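Local atomic coordinates of haloalkane dehalogenase (Mycobacterium rhodesiae, PDB entry 4MJ3), a protein that probably catalyses the hydrolytic dehalogenation of haloalkanes, cleaving carbon-halogen bonds to give the corresponding alcohols and halide ions. Residues R5-R10 against P199-S204; R35-D40 against F84-K89; L51-P56 against A78-G83; W58-R63 against A190-A195. One frame throughout, in Å; residues are numbered along the deposited sequence.

Interaction 1 of 4, residues R5-R10 against P199-S204; sequences RTPDER and PFPDAS
Thr-6 and Arg-10, from the loop that follows the short strand 3-4, grip the loop Pro-199 to Pro-201. This second loop belongs to the helical insertion between strands 140-145 and 242-244 of the alpha/beta hydrolase fold, which in haloalkane dehalogenases forms the cap. The contact thus ties the N-terminal arm to what is probably the cap.

The polar tie is a single hydrogen bond. Thr-6 OG1, set beside its own backbone N (chi1 -57°), donates to Pro-199 O at 2.7 Å. It approaches 26° out of the carbonyl plane. Lys-89 NZ also bonds to OG1, so the buried hydroxyl is held from two quarters. The same torsion leaves the methyl Thr-6 CG2 anti to the backbone N, 4.0 Å from Pro-201 CD.

Packing is built around the Pro-201 ring. Pro-7 CD meets Pro-201 CG at 4.3 Å. More extensive is the contact with Arg-10, whose chain is bent at both chi2 and chi3 and so folds back over the proline. One face of the guanidinium is laid on Pro-201 CA, which sits under its centre. Arg-10 NE comes within 3.8 Å of Pro-201 CG. What fixes the rotation of this flat group lies just before the loop: NE and NH2 bond to the backbone oxygens of Ala-198 and Asp-197.

Within the loop, an Asx turn follows these prolines, in which Asp-202 OD1 accepts Ser-204 N at 2.9 Å, met on its anti side and 21° out of the carboxylate plane.

Interaction 2 of 4, residues R35-D40 against F84-K89; sequences RMHYLD and FGRSDK
His-37 carries CG anti to its backbone N (chi1 168°), which lays the imidazole beneath Arg-86. Arg-86 CB lies over one ring face from its own backbone position, and chi1 of -58° with an extended chi2 brings CD over the ring as well. Arg-86 CB makes a CH-pi contact, lying 3.8 Å from the His-37 ring centroid. Beyond it the Arg-86 chain bends at chi3, and its NH2 forms a salt bridge with Asp-8, while His-37 ND1 bonds to Asp-80 OD2.

Three further hydrogen bonds, one between backbones and two using side-chain oxygens, join the segments. Asp-88 N donates to Arg-35 O at 2.8 Å, nearly straight at 177°. In return Arg-35 N meets Asp-88 OD2 at 2.9 Å, from well above the carboxylate plane. Ser-87 OG accepts His-37 N at 2.9 Å and is also bonded to Asp-80 O, so this buried hydroxyl serves two backbone groups.

A water in the guanidinium plane accepts from Arg-35 NE and donates to Arg-86 O and Asp-88 OD1, linking that carbonyl with the Arg-35 and Asp-88 side chains, whose charged atoms do not touch. Arg-5 gives OD1 a direct salt bridge.

The type II' turn from Phe-84 to Ser-87 lies in a Gly-Phe-Gly-Arg-Ser sequence, matching the G-x-small-x-Ser/Thr motif known in the related epoxide hydrolases.

Interaction 3 of 4, residues L51-P56 against A78-G83; sequences LLHGEP and AIDLVG
Leu-51 and Ala-78 pair as parallel strand neighbours, their CA atoms 4.6 Å apart, before the two chains splay at the ends of their strands. They belong to a beta-alpha-beta unit of the alpha/beta hydrolase sheet, strand 48-52, helix 66-71 and strand 75-79. The loop leaving the first strand carries the sequence His-Gly-Glu-Pro, with a cis peptide before Pro-56, in keeping with the HGxP motif of related hydrolases.

Leu-51 CB touches Ala-78 CB at 4.1 Å on one face of the sheet, and Leu-52 CD2 leans on Ile-79 CB on the other. Where the chains part, one water bridges His-53 O and Ile-79 O; another donates to Leu-51 O and reaches Ile-79 O only weakly.

The imidazole of His-53 reaches across between the diverging chains, its CG wedged between its backbone N and carbonyl carbon (chi1 77°). His-53 NE2 accepts Leu-81 N at 3.1 Å, close to straight (168°) though tilted from the ring plane. His-53 ND1 donates to Gly-54 O at 2.8 Å, in that carbonyl's plane and on a lone pair, so both nitrogens fix the ring's rotation. Leu-81 slides past the ring in the opposite direction, its CD1 reaching 3.7 Å from His-53 CE1 and 3.4 Å from His-53 O.

Interaction 4 of 4, residues W58-R63 against A190-A195; sequences WSYLYR and AETIAA
The Tyr-60 ring is sandwiched: the methyl of Ala-195 sits over one face and CD of Arg-63 over the opposite one, both offset toward the rim. At the ring's edge lie Thr-192 CG2 and, in plane, a water that donates to Tyr-60 OH at 2.7 Å; the hydroxyl is also hydrogen-bonded to Pro-15 O. The indole of Trp-58 has Tyr-60 CB over one face and Ala-195 O at its edge. The guanidinium of Arg-63, in turn, rests one face on Tyr-60 CE2.

Ala-195 therefore meets both aromatic residues, with different parts. Its CB makes a CH-pi contact 3.6 Å from the Tyr-60 ring centroid, 21° off the normal, and comes to 3.4 Å from Tyr-60 CE2, a tight fit. The carbonyl oxygen Ala-195 O accepts Trp-58 NE1 at 3.0 Å. The acceptor lies practically in the indole plane, whereas the N-H arrives from above the carbonyl plane.

Arg-63 has CG between its backbone N and carbonyl carbon (chi1 74°) and then runs extended to NE, which carries it back along Tyr-60. Arg-63 NH1 donates to Tyr-60 O at 3.1 Å, and the backbone N of Arg-63 reaches that oxygen from the other face, so two bonds hold it. NH1 also has a salt bridge to Glu-284, and Arg-63 NH2 passes 3.5 Å from Thr-192 OG1, whose hydrogen-bond partner is Ser-189.

The 3-10 turn that begins at Ser-59, between strand 48-52 and helix 66-71, thus backs onto helix 190-197 of the probable cap, while Glu-284 of helix 282-300 ties its arginine to the C-terminal part of the fold.

How the interactions relate
From the N terminus, 5-10 opens the outermost loop, which interaction 1 closes at 199-204, and all three other contacts are nested inside it. Strand segment 35-40 starts the next loop, closed by interaction 2 at 84-89, within which interaction 3 joins 51-56 to 78-83. Interaction 4 begins at 58-63, inside the loops of interactions 1 and 2, but closes only at 190-195, so it crosses interactions 2 and 3. Ser-59 OG with Asp-80 and Tyr-62 OH with Leu-52 O tie interaction 4 to interaction 3; Trp-58 packs on Gly-85 of interaction 2, and Phe-200 of interaction 1 on Gly-83. Together the contacts join the N-terminal arm, the central sheet and the probable cap.

Interaction 1 of 4, residues R5-R10 against P199-S204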
loop_
_atom_site.group_PDB
_atom_site.type_symbol
_atom_site.label_atom_id
_atom_site.label_comp_id
_atom_site.label_asym_id
_atom_site.label_seq_id
_atom_site.Cartn_x
_atom_site.Cartn_y
_atom_site.Cartn_z
ATOM N N ARG A 5 -8.437 17.797 -7.177
ATOM C CA ARG A 5 -8.543 16.608 -8.033
ATOM C C ARG A 5 -7.595 16.767 -9.222
ATOM O O ARG A 5 -7.624 17.779 -9.923
ATOM C CB ARG A 5 -9.961 16.435 -8.554
ATOM C CG ARG A 5 -10.155 15.217 -9.455
ATOM C CD ARG A 5 -11.623 14.942 -9.733
ATOM N NE ARG A 5 -12.339 14.571 -8.513
ATOM C CZ ARG A 5 -13.659 14.385 -8.425
ATOM N NH1 ARG A 5 -14.444 14.474 -9.506
ATOM N NH2 ARG A 5 -14.185 14.043 -7.259
ATOM N N THR A 6 -6.754 15.761 -9.442
ATOM C CA THR A 6 -5.746 15.817 -10.500
ATOM C C THR A 6 -6.467 15.751 -11.834
ATOM O O THR A 6 -7.330 14.893 -12.007
ATOM C CB THR A 6 -4.743 14.636 -10.396
ATOM O OG1 THR A 6 -4.126 14.660 -9.101
ATOM C CG2 THR A 6 -3.676 14.759 -11.446
ATOM N N PRO A 7 -6.176 16.678 -12.744
ATOM C CA PRO A 7 -6.869 16.598 -14.048
ATOM C C PRO A 7 -6.664 15.270 -14.776
ATOM O O PRO A 7 -5.564 14.725 -14.768
ATOM C CB PRO A 7 -6.244 17.738 -14.849
ATOM C CG PRO A 7 -5.727 18.683 -13.825
ATOM C CD PRO A 7 -5.322 17.859 -12.644
ATOM N N ASP A 8 -7.709 14.765 -15.427
ATOM C CA ASP A 8 -7.643 13.487 -16.142
ATOM C C ASP A 8 -6.613 13.466 -17.256
ATOM O O ASP A 8 -6.067 12.410 -17.554
ATOM C CB ASP A 8 -9.020 13.085 -16.701
ATOM C CG ASP A 8 -9.841 12.322 -15.689
ATOM O OD1 ASP A 8 -9.243 11.760 -14.763
ATOM O OD2 ASP A 8 -11.067 12.259 -15.814
ATOM N N GLU A 9 -6.327 14.624 -17.841
ATOM C CA GLU A 9 -5.301 14.717 -18.888
ATOM C C GLU A 9 -3.918 14.229 -18.407
ATOM O O GLU A 9 -3.099 13.786 -19.205
ATOM C CB GLU A 9 -5.214 16.137 -19.425
ATOM C CG GLU A 9 -6.488 16.555 -20.208
ATOM C CD GLU A 9 -7.608 17.124 -19.333
ATOM O OE1 GLU A 9 -7.539 16.996 -18.094
ATOM O OE2 GLU A 9 -8.578 17.689 -19.886
ATOM N N ARG A 10 -3.676 14.251 -17.104
ATOM C CA ARG A 10 -2.387 13.772 -16.582
ATOM C C ARG A 10 -2.203 12.279 -16.778
ATOM O O ARG A 10 -1.066 11.786 -16.743
ATOM C CB ARG A 10 -2.238 14.113 -15.088
ATOM C CG ARG A 10 -2.193 15.605 -14.787
ATOM C CD ARG A 10 -0.843 16.228 -15.119
ATOM N NE ARG A 10 0.213 15.763 -14.214
ATOM C CZ ARG A 10 1.460 16.225 -14.222
ATOM N NH1 ARG A 10 1.833 17.146 -15.115
ATOM N NH2 ARG A 10 2.352 15.755 -13.359
ATOM N N PRO A 199 0.138 12.047 -10.896
ATOM C CA PRO A 199 -0.802 12.570 -9.899
ATOM C C PRO A 199 -0.521 13.976 -9.374
ATOM O O PRO A 199 -1.410 14.583 -8.764
ATOM C CB PRO A 199 -0.669 11.564 -8.745
ATOM C CG PRO A 199 -0.193 10.311 -9.397
ATOM C CD PRO A 199 0.790 10.806 -10.422
ATOM N N PHE A 200 0.696 14.473 -9.562
ATOM C CA PHE A 200 1.178 15.661 -8.840
ATOM C C PHE A 200 1.670 16.782 -9.799
ATOM O O PHE A 200 2.873 16.994 -9.952
ATOM C CB PHE A 200 2.332 15.250 -7.916
ATOM C CG PHE A 200 1.989 14.142 -6.955
ATOM C CD1 PHE A 200 0.916 14.262 -6.070
ATOM C CD2 PHE A 200 2.724 12.969 -6.953
ATOM C CE1 PHE A 200 0.581 13.238 -5.218
ATOM C CE2 PHE A 200 2.408 11.941 -6.078
ATOM C CZ PHE A 200 1.348 12.083 -5.192
ATOM N N PRO A 201 0.741 17.479 -10.472
ATOM C CA PRO A 201 1.151 18.555 -11.391
ATOM C C PRO A 201 2.027 19.608 -10.729
ATOM O O PRO A 201 2.881 20.198 -11.390
ATOM C CB PRO A 201 -0.180 19.178 -11.840
ATOM C CG PRO A 201 -1.208 18.130 -11.608
ATOM C CD PRO A 201 -0.700 17.205 -10.541
ATOM N N ASP A 202 1.832 19.839 -9.440
ATOM C CA ASP A 202 2.697 20.710 -8.680
ATOM C C ASP A 202 2.580 20.400 -7.192
ATOM O O ASP A 202 1.850 19.495 -6.804
ATOM C CB ASP A 202 2.385 22.195 -8.989
ATOM C CG ASP A 202 0.980 22.590 -8.612
ATOM O OD1 ASP A 202 0.509 22.212 -7.535
ATOM O OD2 ASP A 202 0.332 23.309 -9.394
ATOM N N ALA A 203 3.284 21.166 -6.370
ATOM C CA ALA A 203 3.381 20.890 -4.941
ATOM C C ALA A 203 2.055 20.972 -4.206
ATOM O O ALA A 203 1.902 20.342 -3.167
ATOM C CB ALA A 203 4.401 21.817 -4.291
ATOM N N SER A 204 1.077 21.702 -4.757
ATOM C CA SER A 204 -0.218 21.862 -4.079
ATOM C C SER A 204 -0.973 20.535 -3.973
ATOM O O SER A 204 -1.824 20.384 -3.088
ATOM C CB SER A 204 -1.093 22.898 -4.780
ATOM O OG SER A 204 -1.521 22.428 -6.031
#

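Interaction 2 of 4, residues R35-D40 against F84-K89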
loop_
_atom_site.group_PDB
_atom_site.type_symbol
_atom_site.label_atom_id
_atom_site.label_comp_id
_atom_site.label_asym_id
_atom_site.label_seq_id
_atom_site.Cartn_x
_atom_site.Cartn_y
_atom_site.Cartn_z
ATOM N N ARG A 35 -13.537 11.476 -3.536
ATOM C CA ARG A 35 -13.547 10.393 -4.491
ATOM C C ARG A 35 -12.238 9.627 -4.415
ATOM O O ARG A 35 -11.164 10.237 -4.353
ATOM C CB ARG A 35 -13.766 10.922 -5.911
ATOM C CG ARG A 35 -14.113 9.849 -6.919
ATOM C CD ARG A 35 -14.388 10.407 -8.311
ATOM N NE ARG A 35 -13.174 10.907 -8.932
ATOM C CZ ARG A 35 -13.034 11.211 -10.216
ATOM N NH1 ARG A 35 -14.043 11.068 -11.057
ATOM N NH2 ARG A 35 -11.858 11.623 -10.672
HETATM N N MSE A 36 -12.337 8.293 -4.449
HETATM C CA MSE A 36 -11.159 7.419 -4.455
HETATM C C MSE A 36 -11.213 6.582 -5.699
HETATM O O MSE A 36 -12.274 6.082 -6.096
HETATM C CB MSE A 36 -11.109 6.541 -3.217
HETATM C CG MSE A 36 -10.856 7.375 -1.956
HETATM SE SE MSE A 36 -10.930 6.331 -0.293
HETATM C CE MSE A 36 -9.247 5.340 -0.521
ATOM N N HIS A 37 -10.055 6.434 -6.324
ATOM C CA HIS A 37 -9.911 5.654 -7.528
ATOM C C HIS A 37 -9.518 4.217 -7.192
ATOM O O HIS A 37 -8.726 3.980 -6.277
ATOM C CB HIS A 37 -8.839 6.270 -8.401
ATOM C CG HIS A 37 -8.398 5.402 -9.545
ATOM N ND1 HIS A 37 -7.158 4.806 -9.585
ATOM C CD2 HIS A 37 -9.016 5.055 -10.703
ATOM C CE1 HIS A 37 -7.029 4.121 -10.707
ATOM N NE2 HIS A 37 -8.153 4.237 -11.397
ATOM N N TYR A 38 -10.061 3.270 -7.934
ATOM C CA TYR A 38 -9.626 1.871 -7.844
ATOM C C TYR A 38 -9.715 1.172 -9.196
ATOM O O TYR A 38 -10.387 1.661 -10.116
ATOM C CB TYR A 38 -10.435 1.117 -6.781
ATOM C CG TYR A 38 -11.877 0.794 -7.144
ATOM C CD1 TYR A 38 -12.883 1.766 -7.057
ATOM C CD2 TYR A 38 -12.242 -0.480 -7.573
ATOM C CE1 TYR A 38 -14.197 1.466 -7.391
ATOM C CE2 TYR A 38 -13.552 -0.780 -7.905
ATOM C CZ TYR A 38 -14.527 0.186 -7.814
ATOM O OH TYR A 38 -15.820 -0.154 -8.120
ATOM N N LEU A 39 -9.011 0.047 -9.287
ATOM C CA LEU A 39 -9.064 -0.872 -10.418
ATOM C C LEU A 39 -9.744 -2.142 -9.964
ATOM O O LEU A 39 -9.546 -2.576 -8.820
ATOM C CB LEU A 39 -7.653 -1.255 -10.847
ATOM C CG LEU A 39 -6.675 -0.135 -11.149
ATOM C CD1 LEU A 39 -5.351 -0.736 -11.569
ATOM C CD2 LEU A 39 -7.245 0.785 -12.219
ATOM N N ASP A 40 -10.497 -2.775 -10.861
ATOM C CA ASP A 40 -11.197 -4.016 -10.561
ATOM C C ASP A 40 -11.110 -4.863 -11.823
ATOM O O ASP A 40 -11.762 -4.557 -12.829
ATOM C CB ASP A 40 -12.649 -3.701 -10.195
ATOM C CG ASP A 40 -13.422 -4.910 -9.660
ATOM O OD1 ASP A 40 -12.966 -6.071 -9.806
ATOM O OD2 ASP A 40 -14.522 -4.679 -9.099
ATOM N N PHE A 84 -3.235 10.389 -3.359
ATOM C CA PHE A 84 -2.359 9.667 -4.307
ATOM C C PHE A 84 -3.090 9.224 -5.558
ATOM O O PHE A 84 -4.319 9.133 -5.569
ATOM C CB PHE A 84 -1.734 8.455 -3.575
ATOM C CG PHE A 84 -0.884 8.869 -2.414
ATOM C CD1 PHE A 84 -1.463 9.113 -1.181
ATOM C CD2 PHE A 84 0.477 9.137 -2.586
ATOM C CE1 PHE A 84 -0.710 9.608 -0.132
ATOM C CE2 PHE A 84 1.234 9.628 -1.526
ATOM C CZ PHE A 84 0.635 9.839 -0.304
ATOM N N GLY A 85 -2.334 8.970 -6.612
ATOM C CA GLY A 85 -2.885 8.360 -7.797
ATOM C C GLY A 85 -3.988 9.207 -8.387
ATOM O O GLY A 85 -3.811 10.412 -8.566
ATOM N N ARG A 86 -5.108 8.561 -8.706
ATOM C CA ARG A 86 -6.273 9.223 -9.242
ATOM C C ARG A 86 -7.344 9.520 -8.170
ATOM O O ARG A 86 -8.444 9.947 -8.505
ATOM C CB ARG A 86 -6.832 8.390 -10.389
ATOM C CG ARG A 86 -5.821 8.155 -11.493
ATOM C CD ARG A 86 -6.416 7.407 -12.681
ATOM N NE ARG A 86 -7.236 8.306 -13.485
ATOM C CZ ARG A 86 -7.549 8.141 -14.762
ATOM N NH1 ARG A 86 -7.146 7.069 -15.427
ATOM N NH2 ARG A 86 -8.294 9.063 -15.369
ATOM N N SER A 87 -7.000 9.341 -6.893
ATOM C CA SER A 87 -7.887 9.722 -5.804
ATOM C C SER A 87 -7.796 11.222 -5.512
ATOM O O SER A 87 -6.826 11.891 -5.890
ATOM C CB SER A 87 -7.611 8.911 -4.542
ATOM O OG SER A 87 -7.936 7.523 -4.720
ATOM N N ASP A 88 -8.841 11.753 -4.898
ATOM C CA ASP A 88 -8.839 13.153 -4.483
ATOM C C ASP A 88 -7.769 13.433 -3.425
ATOM O O ASP A 88 -7.297 12.528 -2.739
ATOM C CB ASP A 88 -10.216 13.559 -3.950
ATOM C CG ASP A 88 -11.246 13.744 -5.055
ATOM O OD1 ASP A 88 -10.865 13.743 -6.244
ATOM O OD2 ASP A 88 -12.447 13.906 -4.718
ATOM N N LYS A 89 -7.397 14.712 -3.311
ATOM C CA LYS A 89 -6.187 15.103 -2.603
ATOM C C LYS A 89 -6.440 16.346 -1.730
ATOM O O LYS A 89 -6.340 17.488 -2.185
ATOM C CB LYS A 89 -5.039 15.361 -3.592
ATOM C CG LYS A 89 -4.742 14.171 -4.503
ATOM C CD LYS A 89 -3.574 14.413 -5.434
ATOM C CE LYS A 89 -3.215 13.152 -6.191
ATOM N NZ LYS A 89 -4.325 12.659 -7.042
HETATM O O HOH W 1 -10.629 11.544 -7.888
#

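Interaction 3 of 4, residues L51-P56 against A78-G83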
loop_
_atom_site.group_PDB
_atom_site.type_symbol
_atom_site.label_atom_id
_atom_site.label_comp_id
_atom_site.label_asym_id
_atom_site.label_seq_id
_atom_site.Cartn_x
_atom_site.Cartn_y
_atom_site.Cartn_z
ATOM N N LEU A 51 -4.850 -5.168 -3.552
ATOM C CA LEU A 51 -3.482 -4.711 -3.721
ATOM C C LEU A 51 -3.348 -3.279 -3.238
ATOM O O LEU A 51 -3.901 -2.368 -3.846
ATOM C CB LEU A 51 -3.097 -4.772 -5.204
ATOM C CG LEU A 51 -3.298 -6.126 -5.895
ATOM C CD1 LEU A 51 -3.228 -5.983 -7.406
ATOM C CD2 LEU A 51 -2.284 -7.135 -5.406
ATOM N N LEU A 52 -2.637 -3.087 -2.131
ATOM C CA LEU A 52 -2.502 -1.759 -1.544
ATOM C C LEU A 52 -1.088 -1.224 -1.667
ATOM O O LEU A 52 -0.119 -1.895 -1.296
ATOM C CB LEU A 52 -2.944 -1.762 -0.074
ATOM C CG LEU A 52 -4.396 -2.186 0.195
ATOM C CD1 LEU A 52 -4.741 -1.956 1.670
ATOM C CD2 LEU A 52 -5.391 -1.470 -0.707
ATOM N N HIS A 53 -0.991 -0.024 -2.225
ATOM C CA HIS A 53 0.263 0.673 -2.422
ATOM C C HIS A 53 0.482 1.615 -1.256
ATOM O O HIS A 53 -0.420 1.870 -0.452
ATOM C CB HIS A 53 0.194 1.488 -3.706
ATOM C CG HIS A 53 -0.592 2.750 -3.558
ATOM N ND1 HIS A 53 -0.035 3.915 -3.093
ATOM C CD2 HIS A 53 -1.912 3.003 -3.712
ATOM C CE1 HIS A 53 -0.964 4.846 -3.010
ATOM N NE2 HIS A 53 -2.109 4.321 -3.386
ATOM N N GLY A 54 1.700 2.141 -1.171
ATOM C CA GLY A 54 2.039 3.111 -0.157
ATOM C C GLY A 54 2.625 4.388 -0.719
ATOM O O GLY A 54 2.236 4.877 -1.777
ATOM N N GLU A 55 3.576 4.921 0.030
ATOM C CA GLU A 55 4.197 6.201 -0.247
ATOM C C GLU A 55 5.337 6.062 -1.261
ATOM O O GLU A 55 6.129 5.120 -1.180
ATOM C CB GLU A 55 4.759 6.705 1.109
ATOM C CG GLU A 55 5.766 7.839 1.043
ATOM C CD GLU A 55 5.169 9.216 0.798
ATOM O OE1 GLU A 55 3.996 9.298 0.415
ATOM O OE2 GLU A 55 5.898 10.217 1.036
ATOM N N PRO A 56 5.477 7.016 -2.206
ATOM C CA PRO A 56 4.545 8.010 -2.726
ATOM C C PRO A 56 4.048 7.460 -4.067
ATOM O O PRO A 56 4.166 8.106 -5.101
ATOM C CB PRO A 56 5.440 9.208 -2.985
ATOM C CG PRO A 56 6.756 8.601 -3.375
ATOM C CD PRO A 56 6.796 7.167 -2.857
ATOM N N ALA A 78 -7.245 -2.926 -6.824
ATOM C CA ALA A 78 -6.180 -2.053 -6.326
ATOM C C ALA A 78 -6.787 -0.681 -6.062
ATOM O O ALA A 78 -7.504 -0.146 -6.913
ATOM C CB ALA A 78 -5.054 -1.937 -7.347
ATOM N N ILE A 79 -6.516 -0.110 -4.890
ATOM C CA ILE A 79 -7.174 1.138 -4.511
ATOM C C ILE A 79 -6.115 2.210 -4.258
ATOM O O ILE A 79 -5.160 1.955 -3.557
ATOM C CB ILE A 79 -8.011 0.927 -3.222
ATOM C CG1 ILE A 79 -9.066 -0.162 -3.434
ATOM C CG2 ILE A 79 -8.655 2.239 -2.777
ATOM C CD1 ILE A 79 -9.851 -0.521 -2.195
ATOM N N ASP A 80 -6.325 3.407 -4.798
ATOM C CA ASP A 80 -5.440 4.532 -4.544
ATOM C C ASP A 80 -5.791 5.244 -3.227
ATOM O O ASP A 80 -6.917 5.682 -3.015
ATOM C CB ASP A 80 -5.507 5.573 -5.665
ATOM C CG ASP A 80 -4.905 5.099 -6.982
ATOM O OD1 ASP A 80 -4.162 4.072 -7.030
ATOM O OD2 ASP A 80 -5.205 5.764 -8.004
ATOM N N LEU A 81 -4.806 5.381 -2.366
ATOM C CA LEU A 81 -4.967 6.128 -1.114
ATOM C C LEU A 81 -5.360 7.574 -1.403
ATOM O O LEU A 81 -4.936 8.150 -2.386
ATOM C CB LEU A 81 -3.663 6.102 -0.327
ATOM C CG LEU A 81 -3.172 4.745 0.196
ATOM C CD1 LEU A 81 -1.727 4.827 0.653
ATOM C CD2 LEU A 81 -4.058 4.267 1.315
ATOM N N VAL A 82 -6.121 8.158 -0.484
ATOM C CA VAL A 82 -6.430 9.583 -0.531
ATOM C C VAL A 82 -5.087 10.305 -0.525
ATOM O O VAL A 82 -4.214 10.002 0.276
ATOM C CB VAL A 82 -7.314 9.992 0.666
ATOM C CG1 VAL A 82 -7.468 11.499 0.750
ATOM C CG2 VAL A 82 -8.697 9.337 0.554
ATOM N N GLY A 83 -4.949 11.300 -1.403
ATOM C CA GLY A 83 -3.685 12.007 -1.564
ATOM C C GLY A 83 -2.827 11.491 -2.714
ATOM O O GLY A 83 -1.802 12.115 -3.021
HETATM O O HOH W 2 -2.839 -0.044 -4.966
HETATM O O HOH W 3 -3.376 1.405 -1.299
#

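Interaction 4 of 4, residues W58-R63 against A190-A195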
loop_
_atom_site.group_PDB
_atom_site.type_symbol
_atom_site.label_atom_id
_atom_site.label_comp_id
_atom_site.label_asym_id
_atom_site.label_seq_id
_atom_site.Cartn_x
_atom_site.Cartn_y
_atom_site.Cartn_z
ATOM N N TRP A 58 1.177 4.754 -6.408
ATOM C CA TRP A 58 -0.255 4.536 -6.562
ATOM C C TRP A 58 -0.455 3.189 -7.228
ATOM O O TRP A 58 0.514 2.420 -7.343
ATOM C CB TRP A 58 -0.938 5.685 -7.311
ATOM C CG TRP A 58 -0.508 6.010 -8.717
ATOM C CD1 TRP A 58 0.665 6.595 -9.109
ATOM C CD2 TRP A 58 -1.302 5.871 -9.917
ATOM N NE1 TRP A 58 0.654 6.791 -10.489
ATOM C CE2 TRP A 58 -0.533 6.350 -10.990
ATOM C CE3 TRP A 58 -2.600 5.398 -10.178
ATOM C CZ2 TRP A 58 -1.018 6.378 -12.300
ATOM C CZ3 TRP A 58 -3.067 5.396 -11.483
ATOM C CH2 TRP A 58 -2.295 5.906 -12.514
ATOM N N SER A 59 -1.687 2.878 -7.642
ATOM C CA SER A 59 -2.006 1.539 -8.173
ATOM C C SER A 59 -1.228 1.151 -9.434
ATOM O O SER A 59 -1.088 -0.031 -9.743
ATOM C CB SER A 59 -3.504 1.409 -8.402
ATOM O OG SER A 59 -4.175 1.429 -7.141
ATOM N N TYR A 60 -0.647 2.143 -10.107
ATOM C CA TYR A 60 0.299 1.930 -11.194
ATOM C C TYR A 60 1.417 0.960 -10.817
ATOM O O TYR A 60 1.885 0.187 -11.661
ATOM C CB TYR A 60 0.890 3.249 -11.677
ATOM C CG TYR A 60 1.602 3.163 -12.987
ATOM C CD1 TYR A 60 0.874 3.091 -14.161
ATOM C CD2 TYR A 60 2.997 3.146 -13.070
ATOM C CE1 TYR A 60 1.502 3.031 -15.392
ATOM C CE2 TYR A 60 3.632 3.086 -14.297
ATOM C CZ TYR A 60 2.883 3.009 -15.455
ATOM O OH TYR A 60 3.476 2.942 -16.693
ATOM N N LEU A 61 1.833 1.004 -9.552
ATOM C CA LEU A 61 2.851 0.093 -9.007
ATOM C C LEU A 61 2.526 -1.392 -9.173
ATOM O O LEU A 61 3.433 -2.217 -9.245
ATOM C CB LEU A 61 3.057 0.421 -7.518
ATOM C CG LEU A 61 4.076 -0.388 -6.716
ATOM C CD1 LEU A 61 5.460 -0.278 -7.343
ATOM C CD2 LEU A 61 4.077 0.125 -5.281
ATOM N N TYR A 62 1.228 -1.726 -9.236
ATOM C CA TYR A 62 0.766 -3.105 -9.321
ATOM C C TYR A 62 0.536 -3.571 -10.767
ATOM O O TYR A 62 0.055 -4.693 -10.986
ATOM C CB TYR A 62 -0.487 -3.297 -8.471
ATOM C CG TYR A 62 -0.134 -3.383 -7.022
ATOM C CD1 TYR A 62 0.525 -4.484 -6.525
ATOM C CD2 TYR A 62 -0.403 -2.323 -6.153
ATOM C CE1 TYR A 62 0.886 -4.565 -5.196
ATOM C CE2 TYR A 62 -0.067 -2.404 -4.818
ATOM C CZ TYR A 62 0.608 -3.519 -4.347
ATOM O OH TYR A 62 0.976 -3.639 -3.007
ATOM N N ARG A 63 0.926 -2.756 -11.747
ATOM C CA ARG A 63 0.601 -3.073 -13.141
ATOM C C ARG A 63 1.197 -4.376 -13.669
ATOM O O ARG A 63 0.605 -4.999 -14.552
ATOM C CB ARG A 63 0.974 -1.920 -14.080
ATOM C CG ARG A 63 2.468 -1.758 -14.339
ATOM C CD ARG A 63 2.773 -0.356 -14.852
ATOM N NE ARG A 63 4.202 -0.149 -15.063
ATOM C CZ ARG A 63 5.090 0.073 -14.106
ATOM N NH1 ARG A 63 4.720 0.101 -12.820
ATOM N NH2 ARG A 63 6.364 0.247 -14.423
ATOM N N ALA A 190 11.980 6.689 -18.300
ATOM C CA ALA A 190 11.456 8.028 -18.220
ATOM C C ALA A 190 9.906 8.032 -18.177
ATOM O O ALA A 190 9.303 8.793 -17.431
ATOM C CB ALA A 190 11.952 8.861 -19.379
ATOM N N GLU A 191 9.271 7.176 -18.982
ATOM C CA GLU A 191 7.809 7.083 -18.987
ATOM C C GLU A 191 7.224 6.566 -17.660
ATOM O O GLU A 191 6.145 7.001 -17.243
ATOM C CB GLU A 191 7.312 6.221 -20.176
ATOM N N THR A 192 7.935 5.645 -16.999
ATOM C CA THR A 192 7.506 5.119 -15.703
ATOM C C THR A 192 7.606 6.209 -14.638
ATOM O O THR A 192 6.688 6.410 -13.846
ATOM C CB THR A 192 8.314 3.863 -15.310
ATOM O OG1 THR A 192 7.999 2.805 -16.227
ATOM C CG2 THR A 192 7.979 3.402 -13.908
ATOM N N ILE A 193 8.730 6.928 -14.635
ATOM C CA ILE A 193 8.911 8.062 -13.730
ATOM C C ILE A 193 7.767 9.054 -13.913
ATOM O O ILE A 193 7.175 9.529 -12.932
ATOM C CB ILE A 193 10.293 8.729 -13.929
ATOM C CG1 ILE A 193 11.363 7.703 -13.474
ATOM C CG2 ILE A 193 10.375 10.079 -13.200
ATOM C CD1 ILE A 193 12.818 8.125 -13.555
ATOM N N ALA A 194 7.435 9.342 -15.160
ATOM C CA ALA A 194 6.351 10.275 -15.486
ATOM C C ALA A 194 4.999 9.780 -14.971
ATOM O O ALA A 194 4.150 10.578 -14.574
ATOM C CB ALA A 194 6.287 10.504 -16.982
ATOM N N ALA A 195 4.795 8.463 -14.995
ATOM C CA ALA A 195 3.531 7.879 -14.503
ATOM C C ALA A 195 3.379 8.096 -13.013
ATOM O O ALA A 195 2.269 8.292 -12.514
ATOM C CB ALA A 195 3.450 6.400 -14.850
HETATM O O HOH W 4 5.981 2.786 -17.766
#